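Local atomic coordinates of acetamidase (Bacillus halodurans, PDB entry 2II1), a protein that binds calcium ions and probably hydrolyses carbon-nitrogen bonds, other than peptide bonds, in linear amides. Residues Thr228-Glu233 / Ala239-Lys244; Pro170-Gly175 / Lys211-Pro216. One frame throughout, in Å; residues are numbered along the deposited sequence.

Interaction 1: Thr228-Glu233 / Ala239-Lys244; sequences TIASAE and AVQATK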
loop_
_atom_site.group_PDB
_atom_site.type_symbol
_atom_site.label_atom_id
_atom_site.label_comp_id
_atom_site.label_asym_id
_atom_site.label_seq_id
_atom_site.Cartn_x
_atom_site.Cartn_y
_atom_site.Cartn_z
ATOM N N THR A 228 6.334 -9.947 4.589
ATOM C CA THR A 228 7.717 -9.799 4.181
ATOM C C THR A 228 8.021 -8.324 3.850
ATOM O O THR A 228 7.247 -7.643 3.196
ATOM C CB THR A 228 8.090 -10.758 3.011
ATOM O OG1 THR A 228 7.188 -10.596 1.906
ATOM C CG2 THR A 228 8.044 -12.231 3.511
ATOM N N ILE A 229 9.149 -7.855 4.350
ATOM C CA ILE A 229 9.624 -6.482 4.169
ATOM C C ILE A 229 10.899 -6.405 3.283
ATOM O O ILE A 229 11.870 -7.179 3.450
ATOM C CB ILE A 229 9.915 -5.848 5.546
ATOM C CG1 ILE A 229 8.664 -5.878 6.416
ATOM C CG2 ILE A 229 10.341 -4.405 5.381
ATOM C CD1 ILE A 229 8.917 -5.595 7.861
ATOM N N ALA A 230 10.913 -5.451 2.357
ATOM C CA ALA A 230 12.109 -5.186 1.579
ATOM C C ALA A 230 12.321 -3.695 1.372
ATOM O O ALA A 230 11.364 -2.921 1.278
ATOM C CB ALA A 230 12.072 -5.928 0.234
ATOM N N SER A 231 13.596 -3.304 1.304
ATOM C CA SER A 231 13.981 -1.932 0.992
ATOM C C SER A 231 14.902 -1.844 -0.217
ATOM O O SER A 231 15.801 -2.687 -0.388
ATOM C CB SER A 231 14.684 -1.282 2.188
ATOM O OG SER A 231 13.813 -1.308 3.291
ATOM N N ALA A 232 14.698 -0.788 -0.999
ATOM C CA ALA A 232 15.448 -0.559 -2.216
ATOM C C ALA A 232 15.538 0.922 -2.539
ATOM O O ALA A 232 14.926 1.760 -1.893
ATOM C CB ALA A 232 14.803 -1.334 -3.353
ATOM N N GLU A 233 16.306 1.239 -3.571
ATOM C CA GLU A 233 16.507 2.610 -3.995
ATOM C C GLU A 233 15.221 3.216 -4.553
ATOM O O GLU A 233 14.979 4.417 -4.424
ATOM C CB GLU A 233 17.578 2.657 -5.085
ATOM C CG GLU A 233 18.921 1.987 -4.751
ATOM C CD GLU A 233 19.731 2.758 -3.763
ATOM O OE1 GLU A 233 19.274 3.844 -3.325
ATOM O OE2 GLU A 233 20.839 2.281 -3.432
ATOM N N ALA A 239 8.958 -2.956 -3.783
ATOM C CA ALA A 239 7.730 -3.683 -4.042
ATOM C C ALA A 239 7.986 -5.050 -4.652
ATOM O O ALA A 239 7.490 -6.063 -4.141
ATOM C CB ALA A 239 6.746 -2.834 -4.976
ATOM N N VAL A 240 8.743 -5.087 -5.754
ATOM C CA VAL A 240 9.093 -6.347 -6.397
ATOM C C VAL A 240 9.892 -7.294 -5.477
ATOM O O VAL A 240 9.614 -8.493 -5.449
ATOM C CB VAL A 240 9.860 -6.124 -7.751
ATOM C CG1 VAL A 240 10.392 -7.463 -8.267
ATOM C CG2 VAL A 240 8.945 -5.433 -8.785
ATOM N N GLN A 241 10.861 -6.768 -4.714
ATOM C CA GLN A 241 11.581 -7.566 -3.725
ATOM C C GLN A 241 10.698 -8.112 -2.588
ATOM O O GLN A 241 10.827 -9.288 -2.263
ATOM C CB GLN A 241 12.737 -6.817 -3.093
ATOM C CG GLN A 241 13.685 -7.722 -2.350
ATOM C CD GLN A 241 14.399 -8.711 -3.280
ATOM O OE1 GLN A 241 14.995 -8.314 -4.277
ATOM N NE2 GLN A 241 14.295 -9.990 -2.976
ATOM N N ALA A 242 9.851 -7.298 -1.957
ATOM C CA ALA A 242 8.961 -7.809 -0.902
ATOM C C ALA A 242 8.078 -8.945 -1.390
ATOM O O ALA A 242 7.776 -9.897 -0.638
ATOM C CB ALA A 242 8.051 -6.685 -0.310
ATOM N N THR A 243 7.583 -8.771 -2.610
ATOM C CA THR A 243 6.699 -9.712 -3.262
ATOM C C THR A 243 7.429 -11.039 -3.563
ATOM O O THR A 243 6.914 -12.112 -3.273
ATOM C CB THR A 243 6.077 -9.095 -4.563
ATOM O OG1 THR A 243 5.426 -7.861 -4.230
ATOM C CG2 THR A 243 5.082 -10.058 -5.210
ATOM N N LYS A 244 8.614 -10.956 -4.147
ATOM C CA LYS A 244 9.410 -12.148 -4.431
ATOM C C LYS A 244 9.828 -12.916 -3.191
ATOM O O LYS A 244 9.935 -14.133 -3.259
ATOM C CB LYS A 244 10.626 -11.786 -5.260
ATOM C CG LYS A 244 10.225 -11.487 -6.715
ATOM C CD LYS A 244 11.423 -11.136 -7.589
ATOM C CE LYS A 244 11.033 -11.007 -9.060
ATOM N NZ LYS A 244 12.228 -11.152 -9.945
#

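Interaction 2: Pro170-Gly175 / Lys211-Pro216; sequences PVEVDG and KERMFP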
loop_
_atom_site.group_PDB
_atom_site.type_symbol
_atom_site.label_atom_id
_atom_site.label_comp_id
_atom_site.label_asym_id
_atom_site.label_seq_id
_atom_site.Cartn_x
_atom_site.Cartn_y
_atom_site.Cartn_z
ATOM N N PRO A 170 17.656 -10.480 10.947
ATOM C CA PRO A 170 18.764 -11.417 10.805
ATOM C C PRO A 170 19.783 -11.246 11.931
ATOM O O PRO A 170 19.944 -10.150 12.482
ATOM C CB PRO A 170 19.377 -11.024 9.462
ATOM C CG PRO A 170 19.102 -9.563 9.382
ATOM C CD PRO A 170 17.780 -9.358 9.996
ATOM N N VAL A 171 20.432 -12.337 12.288
ATOM C CA VAL A 171 21.657 -12.286 13.077
ATOM C C VAL A 171 22.786 -12.511 12.090
ATOM O O VAL A 171 22.940 -13.614 11.554
ATOM C CB VAL A 171 21.683 -13.395 14.149
ATOM C CG1 VAL A 171 23.063 -13.461 14.880
ATOM C CG2 VAL A 171 20.592 -13.163 15.127
ATOM N N GLU A 172 23.564 -11.460 11.827
ATOM C CA GLU A 172 24.668 -11.526 10.874
ATOM C C GLU A 172 26.037 -11.415 11.551
ATOM O O GLU A 172 27.040 -11.723 10.935
ATOM C CB GLU A 172 24.520 -10.442 9.822
ATOM C CG GLU A 172 23.254 -10.543 8.979
ATOM C CD GLU A 172 23.153 -11.838 8.162
ATOM O OE1 GLU A 172 24.149 -12.568 8.022
ATOM O OE2 GLU A 172 22.066 -12.125 7.640
ATOM N N VAL A 173 26.073 -10.952 12.800
ATOM C CA VAL A 173 27.292 -10.956 13.604
ATOM C C VAL A 173 26.877 -11.615 14.920
ATOM O O VAL A 173 25.730 -11.476 15.329
ATOM C CB VAL A 173 27.865 -9.504 13.790
ATOM C CG1 VAL A 173 27.832 -8.714 12.459
ATOM C CG2 VAL A 173 27.123 -8.725 14.837
ATOM N N ASP A 174 27.768 -12.357 15.581
ATOM C CA ASP A 174 27.358 -13.093 16.782
ATOM C C ASP A 174 26.847 -12.097 17.849
ATOM O O ASP A 174 27.401 -10.988 18.014
ATOM C CB ASP A 174 28.484 -13.969 17.344
ATOM C CG ASP A 174 28.826 -15.201 16.457
ATOM O OD1 ASP A 174 28.119 -15.570 15.476
ATOM O OD2 ASP A 174 29.860 -15.816 16.761
ATOM N N GLY A 175 25.780 -12.492 18.558
ATOM C CA GLY A 175 25.101 -11.607 19.487
ATOM C C GLY A 175 24.050 -10.695 18.869
ATOM O O GLY A 175 23.311 -10.037 19.592
ATOM N N LYS A 211 17.231 -20.560 15.598
ATOM C CA LYS A 211 18.418 -21.126 15.005
ATOM C C LYS A 211 18.273 -21.432 13.528
ATOM O O LYS A 211 19.280 -21.607 12.844
ATOM C CB LYS A 211 18.849 -22.361 15.802
ATOM C CG LYS A 211 19.379 -21.967 17.165
ATOM C CD LYS A 211 20.830 -21.524 17.037
ATOM C CE LYS A 211 21.333 -20.702 18.212
ATOM N NZ LYS A 211 22.689 -20.146 17.895
ATOM N N GLU A 212 17.047 -21.478 13.021
ATOM C CA GLU A 212 16.857 -21.629 11.599
ATOM C C GLU A 212 16.148 -20.417 11.048
ATOM O O GLU A 212 15.077 -20.024 11.529
ATOM C CB GLU A 212 16.072 -22.889 11.237
ATOM C CG GLU A 212 16.470 -23.430 9.844
ATOM C CD GLU A 212 15.299 -23.977 9.049
ATOM O OE1 GLU A 212 14.534 -24.797 9.609
ATOM O OE2 GLU A 212 15.148 -23.586 7.863
ATOM N N ARG A 213 16.762 -19.843 10.021
ATOM C CA ARG A 213 16.206 -18.719 9.321
ATOM C C ARG A 213 15.225 -19.180 8.257
ATOM O O ARG A 213 15.597 -19.437 7.123
ATOM C CB ARG A 213 17.329 -17.924 8.707
ATOM C CG ARG A 213 16.931 -16.547 8.426
ATOM C CD ARG A 213 18.069 -15.794 7.850
ATOM N NE ARG A 213 19.066 -15.462 8.850
ATOM C CZ ARG A 213 20.164 -14.765 8.593
ATOM N NH1 ARG A 213 20.377 -14.312 7.377
ATOM N NH2 ARG A 213 21.044 -14.510 9.546
HETATM N N MSE A 214 13.957 -19.231 8.629
HETATM C CA MSE A 214 12.903 -19.852 7.818
HETATM C C MSE A 214 12.354 -19.024 6.650
HETATM O O MSE A 214 11.826 -19.575 5.681
HETATM C CB MSE A 214 11.744 -20.203 8.747
HETATM C CG MSE A 214 10.873 -21.335 8.264
HETATM SE SE MSE A 214 9.123 -21.185 9.084
HETATM C CE MSE A 214 9.681 -20.415 10.892
ATOM N N PHE A 215 12.443 -17.701 6.749
ATOM C CA PHE A 215 11.984 -16.813 5.671
ATOM C C PHE A 215 12.949 -15.643 5.428
ATOM O O PHE A 215 13.851 -15.386 6.250
ATOM C CB PHE A 215 10.551 -16.289 5.934
ATOM C CG PHE A 215 10.159 -16.253 7.385
ATOM C CD1 PHE A 215 10.687 -15.304 8.241
ATOM C CD2 PHE A 215 9.241 -17.151 7.879
ATOM C CE1 PHE A 215 10.310 -15.268 9.578
ATOM C CE2 PHE A 215 8.866 -17.130 9.194
ATOM C CZ PHE A 215 9.409 -16.183 10.055
ATOM N N PRO A 216 12.763 -14.925 4.307
ATOM C CA PRO A 216 13.583 -13.744 4.041
ATOM C C PRO A 216 13.222 -12.639 5.020
ATOM O O PRO A 216 12.068 -12.519 5.416
ATOM C CB PRO A 216 13.205 -13.357 2.610
ATOM C CG PRO A 216 12.468 -14.528 2.064
ATOM C CD PRO A 216 11.791 -15.142 3.222
#

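Interaction 1: Thr228-Glu233 / Ala239-Lys244
Thr228 and Ala230, alternate residues of strand 225-232 whose side chains point to the helix, meet Gln241 and Ala242 of helix 235-253. Followed outward, Thr228 first brings CB to 3.8 Å from Ala242 O; beyond it OG1 donates a hydrogen bond to that same Ala242 O at 2.7 Å. The C=O...OG1 angle is 145° and the hydroxyl lies somewhat out of the carbonyl plane, so it approaches at a slant. The first torsion (chi1 54°) sets OG1 between the backbone N and the carbonyl carbon, facing the helix, whereas CG2 stands opposite the carbonyl carbon.

Two residues on, the methyl of Ala230 fits against the helix backbone: its CB is 3.4 Å from Ala242 N and 3.5 Å from Gln241 CB. Ala242 replies with its own methyl, whose CB lies 3.7 Å from Thr228 O. Gln241 contributes the base of its chain, CG as well as CB, while its amide turns away to Asn245. Small residues on both sides permit the axes of segments 228-232 and 239-244 to approach to 6.7 Å. They run at 151°, roughly antiparallel, after a short connection: a beta-alpha unit in which helix 235-253 folds back over the strand that precedes it.

Interaction 2: Pro170-Gly175 / Lys211-Pro216
Arg213 reaches from its loop to Glu172 on the other, meeting it through its guanidinium group. NH1 of Arg213 donates to Glu172 OE2 at 2.8 Å, the main bond of a salt bridge; NH2 of Arg213 adds a weak second bond to the same OE2 at 3.2 Å, with an N-H...O angle of only 126°. One carboxylate oxygen thus takes both bonds, and the carboxylate and guanidinium planes stand 84° apart rather than pairing flat. Glu172 bends at chi2 (-62°) to bring its carboxylate round to the arginine.

The close packing is confined to this end: Pro170 CB lies over one guanidinium face, 3.9 Å from Arg213 CZ and offset toward the rim. By contrast, the backbones stand well apart, with 7.9 Å between the CA atoms of Pro170 and Arg213, and Glu172 and Arg213 remain partly exposed. Replacing Arg213 by alanine is likely to leave the Glu172 carboxylate without its charged mate and to remove the group that Pro170 CB lies over. NH2 of Arg213 also bonds to Asp73 O, just before strand 74-84. The contact therefore ties the loop following strand 166-170 to the one leaving strand 201-210, at the ends of two strands that flank strand 74-84 in the nine-stranded sheet.

Along the chain both segments of interaction 2 come first, then those of interaction 1. Their centres lie 18 Å apart, and the nearest atoms are about 4 Å from each other. The nine-stranded mixed sheet relates them: strands 201-210, 74-84, 166-170, 219-221 and 225-232 follow one another across it. Interaction 2 links loops at the ends of the first and third of these, whereas interaction 1 packs a helix against the last. Helix 235-253 provides a second connection, since Pro216 of the 211-216 loop touches its Asn245 and Phe249. The loop bonding and the helix packing thus occupy neighbouring parts of one continuous framework, with interaction 2 lying away from the calcium-binding residues.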